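Local coordinates for protein beta-1,4-mannanase (Cellulomonas fimi, PDB 2BVY) that acts as an endo-beta-1,4-mannanase of glycoside hydrolase family 26, probably cleaving internal mannosidic bonds of mannan chains, at residues 110-115 with 168-173; 174-179 with 215-220; 293-298 with 337-342. All coordinates share one frame; numbering follows the deposited sequence.

Contact 1 of 3, residues 110-115 with 168-173. With CAC (cacodylate ion), chain B.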
loop_
_atom_site.group_PDB
_atom_site.type_symbol
_atom_site.label_atom_id
_atom_site.label_comp_id
_atom_site.label_asym_id
_atom_site.label_seq_id
_atom_site.Cartn_x
_atom_site.Cartn_y
_atom_site.Cartn_z
ATOM N N VAL A 110 -6.815 -2.313 0.672
ATOM C CA VAL A 110 -6.408 -3.571 0.070
ATOM C C VAL A 110 -4.895 -3.715 -0.043
ATOM O O VAL A 110 -4.222 -2.881 -0.652
ATOM C CB VAL A 110 -7.017 -3.717 -1.341
ATOM C CG1 VAL A 110 -6.530 -5.011 -1.995
ATOM C CG2 VAL A 110 -8.538 -3.674 -1.255
ATOM N N SER A 111 -4.363 -4.772 0.558
ATOM C CA SER A 111 -2.938 -5.040 0.467
ATOM C C SER A 111 -2.794 -6.098 -0.634
ATOM O O SER A 111 -3.796 -6.557 -1.196
ATOM C CB SER A 111 -2.404 -5.549 1.804
ATOM O OG SER A 111 -3.192 -6.617 2.289
ATOM N N ALA A 112 -1.569 -6.483 -0.958
ATOM C CA ALA A 112 -1.373 -7.463 -2.018
ATOM C C ALA A 112 -0.189 -8.392 -1.788
ATOM O O ALA A 112 0.946 -8.038 -2.096
ATOM C CB ALA A 112 -1.211 -6.740 -3.361
ATOM N N HIS A 113 -0.456 -9.570 -1.234
ATOM C CA HIS A 113 0.592 -10.564 -1.009
ATOM C C HIS A 113 0.670 -11.355 -2.316
ATOM O O HIS A 113 0.219 -12.502 -2.400
ATOM C CB HIS A 113 0.213 -11.480 0.154
ATOM C CG HIS A 113 0.306 -10.820 1.494
ATOM N ND1 HIS A 113 -0.560 -9.825 1.899
ATOM C CD2 HIS A 113 1.195 -10.979 2.507
ATOM C CE1 HIS A 113 -0.209 -9.400 3.099
ATOM N NE2 HIS A 113 0.852 -10.083 3.491
ATOM N N VAL A 114 1.242 -10.715 -3.334
ATOM C CA VAL A 114 1.348 -11.287 -4.674
ATOM C C VAL A 114 2.087 -12.612 -4.793
ATOM O O VAL A 114 3.175 -12.795 -4.247
ATOM C CB VAL A 114 2.004 -10.282 -5.644
ATOM C CG1 VAL A 114 1.889 -10.781 -7.068
ATOM C CG2 VAL A 114 1.352 -8.912 -5.497
ATOM N N GLU A 115 1.472 -13.538 -5.516
ATOM C CA GLU A 115 2.054 -14.855 -5.757
ATOM C C GLU A 115 3.393 -14.685 -6.469
ATOM O O GLU A 115 3.593 -13.709 -7.201
ATOM C CB GLU A 115 1.123 -15.658 -6.656
ATOM C CG GLU A 115 0.806 -14.934 -7.960
ATOM C CD GLU A 115 -0.213 -15.674 -8.810
ATOM O OE1 GLU A 115 0.055 -16.846 -9.164
ATOM O OE2 GLU A 115 -1.277 -15.089 -9.123
ATOM N N ILE A 168 -10.934 3.156 -2.211
ATOM C CA ILE A 168 -10.118 2.102 -1.623
ATOM C C ILE A 168 -8.670 2.536 -1.451
ATOM O O ILE A 168 -8.067 3.117 -2.362
ATOM C CB ILE A 168 -10.129 0.840 -2.502
ATOM C CG1 ILE A 168 -11.559 0.311 -2.634
ATOM C CG2 ILE A 168 -9.188 -0.200 -1.918
ATOM C CD1 ILE A 168 -11.717 -0.774 -3.670
ATOM N N VAL A 169 -8.119 2.264 -0.273
ATOM C CA VAL A 169 -6.727 2.591 -0.007
ATOM C C VAL A 169 -5.955 1.347 -0.440
ATOM O O VAL A 169 -6.044 0.285 0.182
ATOM C CB VAL A 169 -6.498 2.883 1.484
ATOM C CG1 VAL A 169 -5.038 3.228 1.735
ATOM C CG2 VAL A 169 -7.391 4.040 1.919
ATOM N N PHE A 170 -5.231 1.478 -1.540
ATOM C CA PHE A 170 -4.468 0.369 -2.094
ATOM C C PHE A 170 -3.034 0.469 -1.581
ATOM O O PHE A 170 -2.376 1.489 -1.779
ATOM C CB PHE A 170 -4.529 0.437 -3.627
ATOM C CG PHE A 170 -3.839 -0.705 -4.317
ATOM C CD1 PHE A 170 -4.153 -2.025 -3.994
ATOM C CD2 PHE A 170 -2.869 -0.460 -5.290
ATOM C CE1 PHE A 170 -3.513 -3.088 -4.626
ATOM C CE2 PHE A 170 -2.216 -1.518 -5.934
ATOM C CZ PHE A 170 -2.538 -2.836 -5.600
ATOM N N ARG A 171 -2.567 -0.592 -0.916
ATOM C CA ARG A 171 -1.223 -0.631 -0.327
ATOM C C ARG A 171 -0.398 -1.806 -0.843
ATOM O O ARG A 171 -0.248 -2.816 -0.152
ATOM C CB ARG A 171 -1.352 -0.726 1.198
ATOM C CG ARG A 171 -0.044 -0.707 1.981
ATOM C CD ARG A 171 -0.339 -0.632 3.491
ATOM N NE ARG A 171 -1.082 -1.797 3.959
ATOM C CZ ARG A 171 -0.533 -2.833 4.582
ATOM N NH1 ARG A 171 0.768 -2.851 4.824
ATOM N NH2 ARG A 171 -1.284 -3.866 4.944
ATOM N N PRO A 172 0.184 -1.673 -2.049
ATOM C CA PRO A 172 1.001 -2.725 -2.680
ATOM C C PRO A 172 2.481 -2.716 -2.294
ATOM O O PRO A 172 3.013 -1.690 -1.862
ATOM C CB PRO A 172 0.828 -2.427 -4.159
ATOM C CG PRO A 172 0.911 -0.915 -4.153
ATOM C CD PRO A 172 0.087 -0.494 -2.933
ATOM N N TRP A 173 3.132 -3.866 -2.462
ATOM C CA TRP A 173 4.566 -4.011 -2.194
ATOM C C TRP A 173 5.012 -3.498 -0.822
ATOM O O TRP A 173 6.032 -2.817 -0.706
ATOM C CB TRP A 173 5.349 -3.275 -3.295
ATOM C CG TRP A 173 4.756 -3.484 -4.658
ATOM C CD1 TRP A 173 4.247 -2.529 -5.489
ATOM C CD2 TRP A 173 4.561 -4.741 -5.321
ATOM N NE1 TRP A 173 3.743 -3.115 -6.629
ATOM C CE2 TRP A 173 3.924 -4.470 -6.550
ATOM C CE3 TRP A 173 4.861 -6.071 -4.990
ATOM C CZ2 TRP A 173 3.577 -5.483 -7.458
ATOM C CZ3 TRP A 173 4.515 -7.082 -5.892
ATOM C CH2 TRP A 173 3.878 -6.776 -7.112
HETATM AS AS CAC B . 1.835 -9.231 7.045
HETATM O O1 CAC B . 3.087 -8.522 7.904
HETATM O O2 CAC B . 1.269 -8.130 6.001
HETATM C C1 CAC B . 2.455 -10.712 6.043
HETATM C C2 CAC B . 0.406 -9.677 8.205
HETATM O O HOH W 1 0.746 -5.323 -0.465
HETATM O O HOH W 2 2.134 -6.206 -3.357
#

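Contact 2 of 3, residues 174-179 with 215-220. With CAC (cacodylate ion), chain B.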
loop_
_atom_site.group_PDB
_atom_site.type_symbol
_atom_site.label_atom_id
_atom_site.label_comp_id
_atom_site.label_asym_id
_atom_site.label_seq_id
_atom_site.Cartn_x
_atom_site.Cartn_y
_atom_site.Cartn_z
ATOM N N HIS A 174 4.265 -3.848 0.217
ATOM C CA HIS A 174 4.581 -3.394 1.562
ATOM C C HIS A 174 5.759 -4.137 2.193
ATOM O O HIS A 174 6.191 -5.191 1.709
ATOM C CB HIS A 174 3.351 -3.556 2.450
ATOM C CG HIS A 174 2.945 -4.981 2.652
ATOM N ND1 HIS A 174 2.688 -5.836 1.600
ATOM C CD2 HIS A 174 2.748 -5.702 3.780
ATOM C CE1 HIS A 174 2.348 -7.021 2.074
ATOM N NE2 HIS A 174 2.376 -6.966 3.394
ATOM N N GLU A 175 6.270 -3.565 3.279
ATOM C CA GLU A 175 7.380 -4.150 4.035
ATOM C C GLU A 175 8.567 -4.575 3.177
ATOM O O GLU A 175 9.199 -5.603 3.431
ATOM C CB GLU A 175 6.866 -5.345 4.851
ATOM C CG GLU A 175 5.946 -4.934 5.996
ATOM C CD GLU A 175 5.237 -6.106 6.639
ATOM O OE1 GLU A 175 5.831 -7.206 6.699
ATOM O OE2 GLU A 175 4.085 -5.924 7.093
ATOM N N ASN A 176 8.868 -3.765 2.171
ATOM C CA ASN A 176 9.970 -4.036 1.267
ATOM C C ASN A 176 11.326 -3.750 1.906
ATOM O O ASN A 176 12.356 -4.016 1.301
ATOM C CB ASN A 176 9.824 -3.184 0.013
ATOM C CG ASN A 176 9.712 -1.702 0.332
ATOM O OD1 ASN A 176 8.736 -1.254 0.943
ATOM N ND2 ASN A 176 10.710 -0.936 -0.075
ATOM N N ALA A 177 11.341 -3.202 3.118
ATOM C CA ALA A 177 12.619 -2.903 3.761
ATOM C C ALA A 177 13.232 -4.195 4.287
ATOM O O ALA A 177 14.431 -4.264 4.554
ATOM C CB ALA A 177 12.434 -1.891 4.897
ATOM N N GLY A 178 12.392 -5.213 4.430
ATOM C CA GLY A 178 12.853 -6.509 4.895
ATOM C C GLY A 178 12.900 -7.443 3.697
ATOM O O GLY A 178 12.556 -7.036 2.590
ATOM N N SER A 179 13.302 -8.691 3.907
ATOM C CA SER A 179 13.400 -9.634 2.798
ATOM C C SER A 179 12.575 -10.912 2.917
ATOM O O SER A 179 12.963 -11.938 2.366
ATOM C CB SER A 179 14.867 -10.013 2.569
ATOM O OG SER A 179 15.637 -8.887 2.178
ATOM N N TYR A 215 -3.224 5.656 -2.782
ATOM C CA TYR A 215 -2.055 4.801 -2.693
ATOM C C TYR A 215 -1.275 4.909 -1.393
ATOM O O TYR A 215 -0.891 5.993 -0.965
ATOM C CB TYR A 215 -1.148 5.062 -3.895
ATOM C CG TYR A 215 -1.826 4.704 -5.198
ATOM C CD1 TYR A 215 -2.654 5.617 -5.857
ATOM C CD2 TYR A 215 -1.698 3.426 -5.737
ATOM C CE1 TYR A 215 -3.338 5.256 -7.023
ATOM C CE2 TYR A 215 -2.375 3.056 -6.893
ATOM C CZ TYR A 215 -3.191 3.971 -7.533
ATOM O OH TYR A 215 -3.840 3.592 -8.687
ATOM N N ALA A 216 -1.056 3.765 -0.759
ATOM C CA ALA A 216 -0.323 3.722 0.495
ATOM C C ALA A 216 1.010 3.032 0.292
ATOM O O ALA A 216 1.120 2.083 -0.483
ATOM C CB ALA A 216 -1.132 2.983 1.565
ATOM N N TRP A 217 2.015 3.521 1.002
ATOM C CA TRP A 217 3.358 2.970 0.935
ATOM C C TRP A 217 3.906 2.830 2.351
ATOM O O TRP A 217 4.022 3.810 3.091
ATOM C CB TRP A 217 4.253 3.892 0.105
ATOM C CG TRP A 217 5.700 3.577 0.217
ATOM C CD1 TRP A 217 6.391 2.603 -0.449
ATOM C CD2 TRP A 217 6.645 4.232 1.067
ATOM N NE1 TRP A 217 7.712 2.617 -0.066
ATOM C CE2 TRP A 217 7.893 3.608 0.865
ATOM C CE3 TRP A 217 6.554 5.289 1.983
ATOM C CZ2 TRP A 217 9.047 4.005 1.545
ATOM C CZ3 TRP A 217 7.701 5.686 2.660
ATOM C CH2 TRP A 217 8.932 5.044 2.435
ATOM N N GLY A 218 4.221 1.599 2.731
ATOM C CA GLY A 218 4.753 1.342 4.056
ATOM C C GLY A 218 5.882 0.343 3.930
ATOM O O GLY A 218 5.631 -0.852 3.831
ATOM N N PRO A 219 7.142 0.807 3.948
ATOM C CA PRO A 219 8.341 -0.025 3.827
ATOM C C PRO A 219 8.586 -0.999 4.974
ATOM O O PRO A 219 9.390 -1.915 4.839
ATOM C CB PRO A 219 9.447 1.009 3.716
ATOM C CG PRO A 219 8.965 2.068 4.676
ATOM C CD PRO A 219 7.515 2.201 4.258
ATOM N N GLY A 220 7.919 -0.801 6.107
ATOM C CA GLY A 220 8.124 -1.705 7.226
ATOM C C GLY A 220 8.080 -1.006 8.570
ATOM O O GLY A 220 7.257 -0.109 8.785
HETATM AS AS CAC B . 1.835 -9.231 7.045
HETATM O O1 CAC B . 3.087 -8.522 7.904
HETATM O O2 CAC B . 1.269 -8.130 6.001
HETATM C C1 CAC B . 2.455 -10.712 6.043
HETATM C C2 CAC B . 0.406 -9.677 8.205
#

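Contact 3 of 3, residues 293-298 with 337-342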
loop_
_atom_site.group_PDB
_atom_site.type_symbol
_atom_site.label_atom_id
_atom_site.label_comp_id
_atom_site.label_asym_id
_atom_site.label_seq_id
_atom_site.Cartn_x
_atom_site.Cartn_y
_atom_site.Cartn_z
ATOM N N GLY A 293 0.559 -17.489 19.443
ATOM C CA GLY A 293 0.970 -16.114 19.653
ATOM C C GLY A 293 1.437 -15.845 21.066
ATOM O O GLY A 293 1.950 -16.737 21.738
ATOM N N SER A 294 1.256 -14.609 21.520
ATOM C CA SER A 294 1.667 -14.218 22.860
ATOM C C SER A 294 0.629 -13.297 23.480
ATOM O O SER A 294 -0.218 -12.737 22.783
ATOM C CB SER A 294 3.019 -13.497 22.808
ATOM O OG SER A 294 4.027 -14.311 22.223
ATOM N N SER A 295 0.699 -13.140 24.794
ATOM C CA SER A 295 -0.236 -12.280 25.493
ATOM C C SER A 295 0.450 -11.226 26.349
ATOM O O SER A 295 0.339 -11.248 27.574
ATOM C CB SER A 295 -1.178 -13.117 26.363
ATOM O OG SER A 295 -2.048 -13.899 25.561
ATOM N N PRO A 296 1.189 -10.296 25.720
ATOM C CA PRO A 296 1.861 -9.249 26.498
ATOM C C PRO A 296 0.783 -8.528 27.312
ATOM O O PRO A 296 -0.257 -8.159 26.773
ATOM C CB PRO A 296 2.452 -8.345 25.424
ATOM C CG PRO A 296 2.690 -9.279 24.285
ATOM C CD PRO A 296 1.478 -10.158 24.282
ATOM N N ALA A 297 1.029 -8.335 28.601
ATOM C CA ALA A 297 0.066 -7.675 29.484
ATOM C C ALA A 297 -0.351 -6.268 29.039
ATOM O O ALA A 297 0.500 -5.409 28.795
ATOM C CB ALA A 297 0.631 -7.622 30.912
ATOM N N GLN A 298 -1.661 -6.050 28.936
ATOM C CA GLN A 298 -2.230 -4.754 28.551
ATOM C C GLN A 298 -1.579 -4.134 27.311
ATOM O O GLN A 298 -1.532 -2.910 27.165
ATOM C CB GLN A 298 -2.107 -3.785 29.730
ATOM C CG GLN A 298 -2.511 -4.410 31.056
ATOM C CD GLN A 298 -2.085 -3.583 32.252
ATOM O OE1 GLN A 298 -2.632 -2.512 32.513
ATOM N NE2 GLN A 298 -1.090 -4.078 32.983
ATOM N N ASP A 337 -9.039 -15.667 25.135
ATOM C CA ASP A 337 -7.727 -15.044 24.983
ATOM C C ASP A 337 -7.467 -14.118 26.170
ATOM O O ASP A 337 -8.334 -13.336 26.559
ATOM C CB ASP A 337 -7.645 -14.256 23.674
ATOM C CG ASP A 337 -7.797 -15.140 22.447
ATOM O OD1 ASP A 337 -7.340 -16.305 22.483
ATOM O OD2 ASP A 337 -8.363 -14.669 21.438
ATOM N N ALA A 338 -6.269 -14.209 26.740
ATOM C CA ALA A 338 -5.909 -13.393 27.898
ATOM C C ALA A 338 -6.000 -11.884 27.654
ATOM O O ALA A 338 -6.298 -11.124 28.577
ATOM C CB ALA A 338 -4.511 -13.752 28.365
ATOM N N LEU A 339 -5.764 -11.456 26.416
ATOM C CA LEU A 339 -5.803 -10.032 26.075
ATOM C C LEU A 339 -7.170 -9.450 25.727
ATOM O O LEU A 339 -7.266 -8.267 25.391
ATOM C CB LEU A 339 -4.832 -9.748 24.920
ATOM C CG LEU A 339 -3.349 -9.632 25.286
ATOM C CD1 LEU A 339 -2.501 -9.586 24.023
ATOM C CD2 LEU A 339 -3.127 -8.377 26.129
ATOM N N LEU A 340 -8.227 -10.254 25.812
ATOM C CA LEU A 340 -9.556 -9.756 25.475
ATOM C C LEU A 340 -9.959 -8.497 26.256
ATOM O O LEU A 340 -10.360 -7.498 25.662
ATOM C CB LEU A 340 -10.618 -10.841 25.685
ATOM C CG LEU A 340 -12.032 -10.396 25.285
ATOM C CD1 LEU A 340 -12.026 -9.979 23.823
ATOM C CD2 LEU A 340 -13.038 -11.514 25.510
ATOM N N GLU A 341 -9.852 -8.544 27.580
ATOM C CA GLU A 341 -10.229 -7.403 28.403
ATOM C C GLU A 341 -9.497 -6.138 27.942
ATOM O O GLU A 341 -10.121 -5.103 27.704
ATOM C CB GLU A 341 -9.913 -7.682 29.878
ATOM C CG GLU A 341 -10.889 -7.033 30.846
ATOM C CD GLU A 341 -10.397 -7.039 32.286
ATOM O OE1 GLU A 341 -9.814 -8.058 32.722
ATOM O OE2 GLU A 341 -10.604 -6.023 32.988
ATOM N N ASP A 342 -8.175 -6.229 27.801
ATOM C CA ASP A 342 -7.388 -5.082 27.370
ATOM C C ASP A 342 -7.798 -4.572 25.990
ATOM O O ASP A 342 -7.840 -3.365 25.762
ATOM C CB ASP A 342 -5.902 -5.416 27.358
ATOM C CG ASP A 342 -5.038 -4.178 27.194
ATOM O OD1 ASP A 342 -5.042 -3.321 28.107
ATOM O OD2 ASP A 342 -4.358 -4.053 26.155
HETATM O O HOH W 3 -4.366 -13.004 24.340
HETATM O O HOH W 4 -4.471 -16.350 26.112
#

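Contact 1 of 3, residues 110-115 with 168-173
The W173 indole meets V114 obliquely, CZ3 3.7 Å from V114 CG2, while a water sits over one ring face toward the rim; this water accepts from W173 N and donates to A112 O. On the F170 ring, CD of P172 lies over one face, 3.8 Å above the plane, and A112 CB approaches obliquely. With CG anti to the backbone N (chi1 -177°), F170 brings CD1 within 3.5 Å of V110 O. The H113 imidazole turns its edge to a cacodylate ion, NE2 making a weak bond to O2. Between the parallel strands 107-111 and 168-171, V110 N donates to V169 O at 2.8 Å, and R171 N returns a nearly straight bond (179°) to V110 O. V110 CG2 packs against I168 CG2 at 3.6 Å. Beyond S111 direct pairing gives way, and a second water links A112 N (2.6 Å) to R171 O. S111 CB lies 3.7 Å from R171 NH2, whose salt bridge goes to E282, the predicted nucleophile; NH1 pairs with D246. D70 OD2 binds both S111 OG and H113 ND1. The sheet thus divides its chemistry by face: V110 and F170 pack on the apolar side, S111 and R171 point to the polar side, where R171 probably helps to position E282.

Contact 2 of 3, residues 174-179 with 215-220
N176 holds CG between its backbone N and carbonyl carbon (chi1 55°), which lays OD1 against P219, 3.2 Å from P219 CA. A similar turn in H174 (chi1 65°) carries its imidazole the other way, into the cleft, where NE2 donates to O2 of the cacodylate at 3.1 Å. E175 points away from the 215-220 segment; OE1 takes a hydrogen bond from W180 NE1, and OE2 lies 2.9 Å from cacodylate O1. The backbone underneath is fixed by two backbone hydrogen bonds: E175 N to G218 O at 2.8 Å, and A177 N to P219 O at 2.9 Å. P219 O also receives a CA-H contact from E175 CA at 3.1 Å. At its backbone angles G220 must be glycine, since a CB would be jammed against the carbonyl O of P219. With an alanine at E175 the carboxylate is gone, and W180 NE1 would probably be left without its acceptor on the cleft wall. This predicted proton donor follows the fourth barrel strand, 168-171, as in clan GH-A enzymes. Helix 190-207 flanks the contact, Y193 touching N176 and Y197 meeting the W217 ring edge-to-face, while strand 242-249 lies beside W217 and H174.

Contact 3 of 3, residues 293-298 with 337-342
S295 OG is joined to the 337-342 turn by water: one water lies 2.8 Å from S295 OG and accepts from L339 N at 2.9 Å. A second water accepts from A338 N at 2.9 Å and reaches S295 OG only weakly. With its hydroxyl anti to the carbonyl carbon (chi1 -68°), S295 also sets OG beside the A338 methyl, 3.7 Å from A338 CB. The two backbone amides thus meet the serine through solvent instead of directly. They belong to a type I turn from D337 to L340, anchored at its start by D337 OD2, which receives H330 NE2 and V334 N.

L339 is the apolar wedge of the contact. Its CD1 lies 4.0 Å from P296 CD, the two side chains crossing at about a right angle, and 3.8 Å from S295 CA. The other methyl, CD2, lies near Q298 N.

Further along, the D342 carboxylate comes up against the backbone of Q298, with OD1 3.2 Å from Q298 CA. The Q298 amide and D342 carboxylate planes stand 89° apart, and their polar ends do not pair. OD2 and Q298 O, both acceptors, are 3.2 Å apart; T301 OG1 bonds Q298 O as well as D342 OD1, tying the two residues together through a third. Since Q298 is the N-cap of helix 299-309, the carboxylate is probably favoured by that helix start.

Here the loop after strand 282-285 meets the beginning of helix 340-348. F300 of helix 299-309 touches both L339 and D342, while V285 of strand 282-285 packs against L339 and P296.

In the fold
From the N terminus the contacts follow in series, none nesting in or crossing another, all in the TIM-barrel catalytic part of a longer modular protein. Contact 1 closes the right-handed beta-alpha-beta crossover through helix 141-157, joining strands 107-111 and 168-171. Contact 2 opens at the next residue and closes over helix 190-207, adding strand 213-217. The two touch, F170 O probably bonding A216 N, and both reach the same cacodylate. Contact 3 closes over helix 299-309 and strand 318-321 and ties the loop after strand 282-285 to helix 340-348; its nearest atoms are about 16 Å from those of contact 2. The all-beta Ig-like part comes later in the chain.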